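Local coordinates for protein Emp47p (form2) (PDB 2A6Z) that acts as a lectin-like cargo receptor in glycoprotein secretion and is required for Emp46p to leave the endoplasmic reticulum, at residues S33-G37 with R38-T42; F57-K60 with D61-M65; S5-S9 with D10-P14. All blocks are in the same frame, centred on the assembly; numbering follows the deposited sequence.

Contact 1 of 3, residues S33-G37 with R38-T42; sequences SLEEG and RIVLT
Arg38 folds its side chain back over the turn that precedes it and bonds through NH1 to the carbonyl O of Glu36, 3.1 Å away. The bond is bent, 142° at the hydrogen, and the donor stands above the carbonyl plane. A bend at chi2 (-131°) turns the arginine chain toward Glu35, whose CB lies 3.4 Å from NH1. Val40 CG2 sits over one face of the guanidinium near its rim and also meets Glu35 CG at 3.7 Å. NE of Arg38 forms a salt bridge with Glu212 of the neighbouring strand 210-220, so two of its nitrogens, NH1 and NE, have partners. The backbone part is close-knit: Ser33 and Val40 exchange two hydrogen bonds, Glu35 N reaches Arg38 O at 2.9 Å, and Arg38 N returns a bond to Glu35 O at 3.2 Å, closing the turn. On the other face of the strands Leu34 CD1 packs on Ile39 CG1 at 4.0 Å, with Leu16 and Val22 from loops alongside. The solvent side is looser: the exposed side chain of Glu36 leads away from the strand that follows, and the Glu35 carboxylate bends back to its own strand, where OE2 accepts a very short bond of 2.5 Å from Ser33 OG. Glu35 to Arg38 form a type II turn with Gly37 at its left-handed position, making this a beta hairpin with a two-residue loop at the edge of one sheet of the lectin sandwich.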
loop_
_atom_site.group_PDB
_atom_site.type_symbol
_atom_site.label_atom_id
_atom_site.label_comp_id
_atom_site.label_asym_id
_atom_site.label_seq_id
_atom_site.Cartn_x
_atom_site.Cartn_y
_atom_site.Cartn_z
ATOM N N SER A 33 -10.942 8.664 6.569
ATOM C CA SER A 33 -11.600 8.843 7.881
ATOM C C SER A 33 -11.767 7.479 8.561
ATOM O O SER A 33 -12.040 6.484 7.909
ATOM C CB SER A 33 -12.945 9.467 7.637
ATOM O OG SER A 33 -14.001 8.611 7.304
ATOM N N LEU A 34 -11.622 7.512 9.890
ATOM C CA LEU A 34 -11.974 6.328 10.677
ATOM C C LEU A 34 -13.493 6.209 10.793
ATOM O O LEU A 34 -14.167 7.180 11.169
ATOM C CB LEU A 34 -11.326 6.414 12.049
ATOM C CG LEU A 34 -11.659 5.312 13.062
ATOM C CD1 LEU A 34 -11.129 3.974 12.560
ATOM C CD2 LEU A 34 -11.074 5.657 14.415
ATOM N N GLU A 35 -14.029 5.099 10.420
ATOM C CA GLU A 35 -15.419 4.747 10.481
ATOM C C GLU A 35 -15.463 3.461 11.302
ATOM O O GLU A 35 -14.397 3.087 11.896
ATOM C CB GLU A 35 -16.039 4.620 9.084
ATOM C CG GLU A 35 -15.853 5.866 8.218
ATOM C CD GLU A 35 -16.413 7.111 8.914
ATOM O OE1 GLU A 35 -17.119 6.908 9.933
ATOM O OE2 GLU A 35 -16.134 8.248 8.458
ATOM N N GLU A 36 -16.575 2.796 11.477
ATOM C CA GLU A 36 -16.760 1.673 12.333
ATOM C C GLU A 36 -15.817 0.527 11.967
ATOM O O GLU A 36 -15.991 -0.306 11.091
ATOM C CB GLU A 36 -18.143 1.034 12.389
ATOM C CG GLU A 36 -18.228 -0.131 13.366
ATOM C CD GLU A 36 -17.541 -0.053 14.708
ATOM O OE1 GLU A 36 -16.698 0.829 14.991
ATOM O OE2 GLU A 36 -17.809 -0.952 15.546
ATOM N N GLY A 37 -14.745 0.456 12.755
ATOM C CA GLY A 37 -13.813 -0.642 12.588
ATOM C C GLY A 37 -12.845 -0.548 11.456
ATOM O O GLY A 37 -12.128 -1.547 11.225
ATOM N N ARG A 38 -12.746 0.569 10.748
ATOM C CA ARG A 38 -11.819 0.594 9.614
ATOM C C ARG A 38 -11.592 2.028 9.204
ATOM O O ARG A 38 -12.421 2.912 9.453
ATOM C CB ARG A 38 -12.429 -0.184 8.420
ATOM C CG ARG A 38 -13.703 0.490 7.911
ATOM C CD ARG A 38 -14.858 -0.443 7.744
ATOM N NE ARG A 38 -15.962 0.184 7.045
ATOM C CZ ARG A 38 -16.903 1.002 7.461
ATOM N NH1 ARG A 38 -16.945 1.398 8.720
ATOM N NH2 ARG A 38 -17.824 1.449 6.616
ATOM N N ILE A 39 -10.462 2.292 8.530
ATOM C CA ILE A 39 -10.216 3.593 7.916
ATOM C C ILE A 39 -10.635 3.511 6.467
ATOM O O ILE A 39 -10.146 2.671 5.691
ATOM C CB ILE A 39 -8.772 4.080 8.118
ATOM C CG1 ILE A 39 -8.533 4.417 9.594
ATOM C CG2 ILE A 39 -8.438 5.246 7.172
ATOM C CD1 ILE A 39 -7.075 4.676 9.954
ATOM N N VAL A 40 -11.578 4.378 6.103
ATOM C CA VAL A 40 -12.088 4.446 4.738
ATOM C C VAL A 40 -11.311 5.487 3.983
ATOM O O VAL A 40 -11.313 6.649 4.377
ATOM C CB VAL A 40 -13.583 4.784 4.755
ATOM C CG1 VAL A 40 -14.086 4.914 3.341
ATOM C CG2 VAL A 40 -14.378 3.735 5.514
ATOM N N LEU A 41 -10.649 5.067 2.892
ATOM C CA LEU A 41 -9.853 5.982 2.122
ATOM C C LEU A 41 -10.689 6.751 1.105
ATOM O O LEU A 41 -10.379 7.894 0.799
ATOM C CB LEU A 41 -8.714 5.225 1.410
ATOM C CG LEU A 41 -7.726 4.549 2.386
ATOM C CD1 LEU A 41 -6.733 3.712 1.572
ATOM C CD2 LEU A 41 -7.013 5.535 3.250
ATOM N N THR A 42 -11.678 6.044 0.512
ATOM C CA THR A 42 -12.485 6.685 -0.568
ATOM C C THR A 42 -13.925 6.606 -0.242
ATOM O O THR A 42 -14.646 5.733 -0.666
ATOM C CB THR A 42 -12.116 5.996 -1.922
ATOM O OG1 THR A 42 -12.344 4.561 -1.901
ATOM C CG2 THR A 42 -10.686 6.301 -2.315
#

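Contact 2 of 3, residues F57-K60 with D61-M65; sequences FDLK and DSFTM
The connection between strand 48-58 of one sheet and strand 63-72 of the other carries this contact, and its core is a T-shaped pair of phenylalanines. Phe57 turns its edge to the face of Phe63: the centroids are 5.5 Å apart, the planes stand at 63°, and CE2 of Phe57 comes within 4.1 Å of CD2 of Phe63, above the rim of that ring. Phe63 CG lies between the backbone N and the carbonyl carbon (chi1 69°), which presents the ring to the incoming chain. Leu59 adds a second apolar touch, its CD1 resting 3.7 Å from Phe63 CE2 and 3.5 Å from the carbonyl O of Asp61, which itself lies in plane at the edge of the Phe63 ring. The two side chains of Leu59 and Phe63 run nearly perpendicular to each other. In the beta sandwich of this legume-like lectin the rings thus meet where the chain passes between the sheets: Phe63 also stacks on Phe86, and Phe218 meets Phe57 edge-to-face. Beyond this buried patch Asp58, Lys60 and Asp61 are exposed. Lys60 bends at chi2 (-72°) and carries NZ back toward Asp58 OD2, a long salt bridge of 3.9 Å, while its hydrogen bond goes to Ser190 OG. The Asp61 carboxylate lies beside the carbonyl of Lys60. Ser62 is buried, its OG held by Glu166 OE1 and Leu165 N.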
loop_
_atom_site.group_PDB
_atom_site.type_symbol
_atom_site.label_atom_id
_atom_site.label_comp_id
_atom_site.label_asym_id
_atom_site.label_seq_id
_atom_site.Cartn_x
_atom_site.Cartn_y
_atom_site.Cartn_z
ATOM N N PHE A 57 10.901 5.277 9.063
ATOM C CA PHE A 57 11.492 4.005 9.420
ATOM C C PHE A 57 12.907 3.986 8.869
ATOM O O PHE A 57 13.113 4.144 7.661
ATOM C CB PHE A 57 10.630 2.868 8.848
ATOM C CG PHE A 57 11.343 1.521 8.841
ATOM C CD1 PHE A 57 11.662 0.827 9.981
ATOM C CD2 PHE A 57 11.760 0.964 7.619
ATOM C CE1 PHE A 57 12.340 -0.402 9.910
ATOM C CE2 PHE A 57 12.382 -0.263 7.521
ATOM C CZ PHE A 57 12.699 -0.928 8.670
ATOM N N ASP A 58 13.886 3.783 9.762
ATOM C CA ASP A 58 15.266 3.737 9.356
ATOM C C ASP A 58 15.610 2.324 8.915
ATOM O O ASP A 58 15.724 1.379 9.709
ATOM C CB ASP A 58 16.124 4.109 10.571
ATOM C CG ASP A 58 17.586 4.245 10.265
ATOM O OD1 ASP A 58 18.316 4.185 11.255
ATOM O OD2 ASP A 58 17.961 4.403 9.080
ATOM N N LEU A 59 15.814 2.124 7.587
ATOM C CA LEU A 59 16.026 0.788 7.038
ATOM C C LEU A 59 17.471 0.347 7.293
ATOM O O LEU A 59 18.416 0.841 6.657
ATOM C CB LEU A 59 15.680 0.769 5.564
ATOM C CG LEU A 59 16.007 -0.582 4.881
ATOM C CD1 LEU A 59 15.146 -1.718 5.431
ATOM C CD2 LEU A 59 15.841 -0.462 3.369
ATOM N N LYS A 60 17.650 -0.655 8.132
ATOM C CA LYS A 60 18.953 -1.227 8.455
ATOM C C LYS A 60 18.978 -2.752 8.368
ATOM O O LYS A 60 20.075 -3.330 8.301
ATOM C CB LYS A 60 19.389 -0.817 9.867
ATOM C CG LYS A 60 19.524 0.704 10.050
ATOM C CD LYS A 60 20.746 1.219 9.304
ATOM C CE LYS A 60 20.970 2.677 9.614
ATOM N NZ LYS A 60 21.654 3.368 8.505
ATOM N N ASP A 61 17.810 -3.389 8.415
ATOM C CA ASP A 61 17.728 -4.836 8.545
ATOM C C ASP A 61 16.373 -5.301 7.956
ATOM O O ASP A 61 15.527 -4.474 7.623
ATOM C CB ASP A 61 17.799 -5.246 10.032
ATOM C CG ASP A 61 19.121 -5.013 10.734
ATOM O OD1 ASP A 61 19.304 -4.046 11.510
ATOM O OD2 ASP A 61 20.000 -5.840 10.431
ATOM N N SER A 62 16.239 -6.605 7.868
ATOM C CA SER A 62 15.053 -7.211 7.250
ATOM C C SER A 62 13.783 -6.775 7.944
ATOM O O SER A 62 13.741 -6.488 9.152
ATOM C CB SER A 62 15.203 -8.727 7.346
ATOM O OG SER A 62 16.400 -9.101 6.695
ATOM N N PHE A 63 12.664 -6.804 7.166
ATOM C CA PHE A 63 11.385 -6.397 7.750
ATOM C C PHE A 63 10.254 -7.045 6.953
ATOM O O PHE A 63 10.412 -7.520 5.861
ATOM C CB PHE A 63 11.239 -4.845 7.734
ATOM C CG PHE A 63 11.085 -4.238 6.369
ATOM C CD1 PHE A 63 9.810 -4.019 5.831
ATOM C CD2 PHE A 63 12.185 -3.900 5.625
ATOM C CE1 PHE A 63 9.673 -3.501 4.583
ATOM C CE2 PHE A 63 12.055 -3.368 4.335
ATOM C CZ PHE A 63 10.793 -3.188 3.802
ATOM N N THR A 64 9.066 -6.942 7.595
ATOM C CA THR A 64 7.818 -7.400 7.022
ATOM C C THR A 64 6.774 -6.292 7.235
ATOM O O THR A 64 6.691 -5.702 8.338
ATOM C CB THR A 64 7.306 -8.625 7.749
ATOM O OG1 THR A 64 8.275 -9.668 7.652
ATOM C CG2 THR A 64 6.009 -9.161 7.181
ATOM N N MET A 65 5.952 -6.038 6.219
ATOM C CA MET A 65 4.775 -5.198 6.320
ATOM C C MET A 65 3.566 -6.020 5.889
ATOM O O MET A 65 3.559 -6.531 4.752
ATOM C CB MET A 65 4.900 -4.001 5.432
ATOM C CG MET A 65 6.003 -2.989 5.541
ATOM S SD MET A 65 6.312 -1.664 4.336
ATOM C CE MET A 65 6.547 -2.645 2.850
#

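Contact 3 of 3, residues S5-S9 with D10-P14; sequences SKLSS and DYSLP
This is a local turn contact in the N-terminal segment ahead of strand 26-30, at the surface of the sandwich, where one carbonyl gathers the chain that follows it. The O of Ser8 accepts two hydrogen bonds, from Ser12 OG at 2.8 Å and from Tyr11 N at 3.1 Å. The donors come from opposite faces of the carbonyl plane, each well above it, so the oxygen is gripped from both sides. Ser12 holds its hydroxyl beside its own backbone N (chi1 -60°), which swings OG back over the turn; the same OG is also bonded to Phe218 N of strand 210-220. One residue on, Ser12 N bonds to Ser9 O at 3.2 Å. The hydroxyl of Ser8 lies at the edge of the Tyr11 ring, OG 3.3 Å from CD2, while the far end of that ring hydrogen-bonds through OH to Gly56 O. Leu7 CD1 leans on Ser12 OG at 3.6 Å, and its side chain also touches Gln217 and Phe219. Toward the solvent a water bridges Ser9 OG, 2.7 Å from it, and Asp10 OD1, to which it donates a hydrogen. The successive bonds from Tyr11 N to Ser8 O and from Ser12 N to Ser9 O, each reaching three residues back, are the pattern of two overlapping beta turns.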
loop_
_atom_site.group_PDB
_atom_site.type_symbol
_atom_site.label_atom_id
_atom_site.label_comp_id
_atom_site.label_asym_id
_atom_site.label_seq_id
_atom_site.Cartn_x
_atom_site.Cartn_y
_atom_site.Cartn_z
ATOM N N SER A 5 6.518 -11.723 18.775
ATOM C CA SER A 5 7.728 -11.235 19.463
ATOM C C SER A 5 8.541 -10.279 18.584
ATOM O O SER A 5 9.439 -9.595 19.073
ATOM C CB SER A 5 8.500 -12.459 19.955
ATOM O OG SER A 5 9.087 -13.109 18.812
ATOM N N LYS A 6 8.270 -10.278 17.285
ATOM C CA LYS A 6 9.007 -9.428 16.342
ATOM C C LYS A 6 8.225 -8.206 15.862
ATOM O O LYS A 6 8.671 -7.401 15.060
ATOM C CB LYS A 6 9.435 -10.278 15.113
ATOM C CG LYS A 6 10.413 -11.412 15.499
ATOM C CD LYS A 6 11.003 -12.125 14.315
ATOM C CE LYS A 6 10.052 -13.044 13.579
ATOM N NZ LYS A 6 10.647 -13.577 12.301
ATOM N N LEU A 7 7.005 -8.064 16.386
ATOM C CA LEU A 7 6.150 -6.965 16.010
ATOM C C LEU A 7 6.741 -5.650 16.460
ATOM O O LEU A 7 7.253 -5.542 17.586
ATOM C CB LEU A 7 4.798 -7.173 16.673
ATOM C CG LEU A 7 3.673 -6.179 16.335
ATOM C CD1 LEU A 7 3.172 -6.365 14.920
ATOM C CD2 LEU A 7 2.503 -6.334 17.314
ATOM N N SER A 8 6.688 -4.658 15.576
ATOM C CA SER A 8 7.112 -3.314 15.887
ATOM C C SER A 8 5.900 -2.442 16.081
ATOM O O SER A 8 5.297 -1.999 15.078
ATOM C CB SER A 8 7.963 -2.728 14.744
ATOM O OG SER A 8 8.137 -1.342 15.021
ATOM N N SER A 9 5.542 -2.177 17.327
ATOM C CA SER A 9 4.343 -1.380 17.582
ATOM C C SER A 9 4.470 -0.015 16.976
ATOM O O SER A 9 3.443 0.530 16.537
ATOM C CB SER A 9 4.253 -1.339 19.114
ATOM O OG SER A 9 3.271 -0.411 19.434
ATOM N N ASP A 10 5.659 0.561 16.983
ATOM C CA ASP A 10 5.826 1.917 16.515
ATOM C C ASP A 10 5.428 2.102 15.073
ATOM O O ASP A 10 5.020 3.222 14.658
ATOM C CB ASP A 10 7.308 2.359 16.645
ATOM C CG ASP A 10 7.694 2.489 18.122
ATOM O OD1 ASP A 10 6.835 2.562 19.018
ATOM O OD2 ASP A 10 8.902 2.508 18.315
ATOM N N TYR A 11 5.525 1.030 14.258
ATOM C CA TYR A 11 5.235 1.120 12.815
ATOM C C TYR A 11 4.011 0.333 12.430
ATOM O O TYR A 11 3.808 0.044 11.252
ATOM C CB TYR A 11 6.490 0.714 12.021
ATOM C CG TYR A 11 7.619 1.678 12.255
ATOM C CD1 TYR A 11 7.638 2.942 11.736
ATOM C CD2 TYR A 11 8.663 1.360 13.113
ATOM C CE1 TYR A 11 8.628 3.839 11.953
ATOM C CE2 TYR A 11 9.703 2.264 13.352
ATOM C CZ TYR A 11 9.694 3.496 12.767
ATOM O OH TYR A 11 10.696 4.420 13.017
ATOM N N SER A 12 3.175 -0.048 13.393
ATOM C CA SER A 12 1.987 -0.825 13.186
ATOM C C SER A 12 0.722 -0.006 13.418
ATOM O O SER A 12 0.725 1.017 14.084
ATOM C CB SER A 12 1.949 -2.108 14.037
ATOM O OG SER A 12 3.045 -2.943 13.722
ATOM N N LEU A 13 -0.358 -0.510 12.840
ATOM C CA LEU A 13 -1.719 0.005 12.950
ATOM C C LEU A 13 -2.548 -1.134 13.528
ATOM O O LEU A 13 -3.047 -2.022 12.773
ATOM C CB LEU A 13 -2.256 0.411 11.577
ATOM C CG LEU A 13 -3.650 0.996 11.575
ATOM C CD1 LEU A 13 -3.678 2.382 12.153
ATOM C CD2 LEU A 13 -4.158 0.956 10.113
ATOM N N PRO A 14 -2.694 -1.245 14.835
ATOM C CA PRO A 14 -3.448 -2.344 15.434
ATOM C C PRO A 14 -4.873 -2.377 14.865
ATOM O O PRO A 14 -5.435 -1.345 14.507
ATOM C CB PRO A 14 -3.481 -1.954 16.911
ATOM C CG PRO A 14 -2.253 -1.118 17.142
ATOM C CD PRO A 14 -2.154 -0.285 15.852
HETATM O O HOH W 1 4.117 2.124 19.508
#

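In the fold
Contacts 2 and 3 are neighbours, with centres about 12 Å apart: they meet directly where Tyr11 OH packs 3.7 Å from Phe57 CA, beside its hydrogen bond to Gly56. They also share Phe218 of strand 210-220, whose backbone N bonds to Ser12 and whose ring packs with Phe57 and Phe63. Contact 1 lies farther off, its centre about 27 Å from that of contact 2 and about 20 Å from that of contact 3, although the nearest atoms of contacts 1 and 3 are about 5 Å apart. The same long strand links all three, since the 33-42 hairpin pairs with it through Ile39 and Ile213. All three belong to the legume-like lectin sandwich.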